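Local coordinates for protein ochratoxinase (Aspergillus niger, PDB 4C65) that is a zinc-dependent amidohydrolase that releases C-terminal aromatic amino acids and degrades the mycotoxin ochratoxin A to ochratoxin alpha and L-phenylalanine, at residues A27-D32 with A42-K47. Numbering follows the deposited sequence.
Sequences ALVISD and ADIPKK
Ile44 lies over one face of strand 26-31 and touches Ala27 and Val29 with its two branches. Segment 42-47 comes to this point through Ala42 and Asp43. Asp43 OD2 has a weak hydrogen bond with Ser40 OG, earlier in the same loop. Ile44 then points its side chain at the strand. Its CG1 is anti to its own carbonyl carbon, chi1 -60°, and carries the longer branch to Ala27. Ala27 CB sits against both CD1 (3.6 Å) and CG1 (3.7 Å) of Ile44. The other branch serves Val29. Ile44 CG2, which stands anti to the backbone N, comes within 4.1 Å of Val29 CG2, a looser methyl-to-methyl contact. Ala27 and Val29 are two apart on the strand and point to the same side; Leu28, between them, points away and packs on Ile10 and Leu383. No hydrogen bond joins the two segments, and the contact is small, 118 Å² in all. All three touching residues are buried. Tyr11 of strand 7-15 and Leu49 of helix 46-51 also pack on Ile44. Val29 also touches Tyr48 of helix 46-51 and Phe37 of strand 34-38. Pro45 holds the N-cap position, right before helix 46-51, and its ring touches Phe37. With Lys46 and Lys47 the helix begins. The contact lies away from the zinc site, in the sheet region near the N-terminus. It is plain apolar packing of the loop leading into helix 46-51 on one face of strand 26-31, consistent with the smaller beta-sandwich domain that accompanies the twisted TIM barrel in metal-dependent amidohydrolases.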
loop_
_atom_site.group_PDB
_atom_site.type_symbol
_atom_site.label_atom_id
_atom_site.label_comp_id
_atom_site.label_asym_id
_atom_site.label_seq_id
_atom_site.Cartn_x
_atom_site.Cartn_y
_atom_site.Cartn_z
ATOM N N ALA A 27 -18.711 48.688 38.758
ATOM C CA ALA A 27 -17.751 49.010 37.741
ATOM C C ALA A 27 -16.769 47.878 37.597
ATOM O O ALA A 27 -16.484 47.154 38.550
ATOM C CB ALA A 27 -17.032 50.292 38.080
ATOM N N LEU A 28 -16.247 47.751 36.392
ATOM C CA LEU A 28 -15.215 46.791 36.095
ATOM C C LEU A 28 -14.092 47.492 35.356
ATOM O O LEU A 28 -14.344 48.276 34.430
ATOM C CB LEU A 28 -15.787 45.661 35.242
ATOM C CG LEU A 28 -14.815 44.536 34.885
ATOM C CD1 LEU A 28 -15.523 43.187 34.880
ATOM C CD2 LEU A 28 -14.148 44.797 33.526
ATOM N N VAL A 29 -12.859 47.209 35.745
ATOM C CA VAL A 29 -11.719 47.755 35.045
ATOM C C VAL A 29 -10.984 46.643 34.294
ATOM O O VAL A 29 -10.687 45.591 34.864
ATOM C CB VAL A 29 -10.746 48.440 36.003
ATOM C CG1 VAL A 29 -9.546 48.973 35.249
ATOM C CG2 VAL A 29 -11.446 49.569 36.749
ATOM N N ILE A 30 -10.695 46.899 33.022
ATOM C CA ILE A 30 -9.852 46.019 32.232
ATOM C C ILE A 30 -8.482 46.666 32.086
ATOM O O ILE A 30 -8.378 47.811 31.664
ATOM C CB ILE A 30 -10.425 45.780 30.812
ATOM C CG1 ILE A 30 -11.821 45.148 30.899
ATOM C CG2 ILE A 30 -9.488 44.883 30.007
ATOM C CD1 ILE A 30 -12.507 44.940 29.551
ATOM N N SER A 31 -7.441 45.919 32.441
ATOM C CA SER A 31 -6.070 46.324 32.141
ATOM C C SER A 31 -5.482 45.284 31.216
ATOM O O SER A 31 -5.257 44.158 31.630
ATOM C CB SER A 31 -5.240 46.439 33.419
ATOM O OG SER A 31 -3.913 46.801 33.106
ATOM N N ASP A 32 -5.259 45.673 29.959
ATOM C CA ASP A 32 -4.768 44.777 28.924
ATOM C C ASP A 32 -5.679 43.568 28.782
ATOM O O ASP A 32 -6.817 43.730 28.393
ATOM C CB ASP A 32 -3.307 44.401 29.174
ATOM C CG ASP A 32 -2.376 45.585 28.988
ATOM O OD1 ASP A 32 -2.682 46.424 28.125
ATOM O OD2 ASP A 32 -1.372 45.693 29.710
ATOM N N ALA A 42 -18.325 53.442 43.315
ATOM C CA ALA A 42 -17.645 54.342 44.234
ATOM C C ALA A 42 -16.221 53.904 44.588
ATOM O O ALA A 42 -15.406 54.725 44.991
ATOM C CB ALA A 42 -18.471 54.529 45.499
ATOM N N ASP A 43 -15.909 52.625 44.419
ATOM C CA ASP A 43 -14.654 52.090 44.928
ATOM C C ASP A 43 -13.569 51.890 43.886
ATOM O O ASP A 43 -12.556 51.265 44.180
ATOM C CB ASP A 43 -14.903 50.773 45.651
ATOM C CG ASP A 43 -15.726 50.952 46.933
ATOM O OD1 ASP A 43 -15.752 52.043 47.524
ATOM O OD2 ASP A 43 -16.413 49.990 47.324
ATOM N N ILE A 44 -13.759 52.410 42.679
ATOM C CA ILE A 44 -12.748 52.253 41.639
ATOM C C ILE A 44 -11.436 52.879 42.106
ATOM O O ILE A 44 -11.408 54.053 42.396
ATOM C CB ILE A 44 -13.175 52.935 40.321
ATOM C CG1 ILE A 44 -14.490 52.344 39.787
ATOM C CG2 ILE A 44 -12.097 52.764 39.246
ATOM C CD1 ILE A 44 -15.230 53.268 38.846
ATOM N N PRO A 45 -10.345 52.098 42.172
ATOM C CA PRO A 45 -9.060 52.683 42.526
ATOM C C PRO A 45 -8.747 53.889 41.635
ATOM O O PRO A 45 -8.930 53.829 40.419
ATOM C CB PRO A 45 -8.069 51.547 42.275
ATOM C CG PRO A 45 -8.871 50.302 42.424
ATOM C CD PRO A 45 -10.232 50.647 41.897
ATOM N N LYS A 46 -8.293 54.977 42.251
ATOM C CA LYS A 46 -8.112 56.229 41.546
ATOM C C LYS A 46 -7.088 56.139 40.416
ATOM O O LYS A 46 -7.161 56.915 39.457
ATOM C CB LYS A 46 -7.699 57.355 42.520
ATOM C CG LYS A 46 -8.653 57.770 43.615
ATOM C CD LYS A 46 -10.081 57.545 43.218
ATOM C CE LYS A 46 -10.987 57.830 44.421
ATOM N NZ LYS A 46 -12.105 58.755 44.120
ATOM N N LYS A 47 -6.131 55.214 40.521
ATOM C CA LYS A 47 -5.102 55.087 39.482
ATOM C C LYS A 47 -5.700 54.737 38.133
ATOM O O LYS A 47 -5.219 55.207 37.111
ATOM C CB LYS A 47 -4.017 54.093 39.869
ATOM C CG LYS A 47 -4.485 52.685 40.124
ATOM C CD LYS A 47 -3.298 51.760 40.375
ATOM C CE LYS A 47 -3.766 50.429 40.959
ATOM N NZ LYS A 47 -2.818 49.308 40.787
#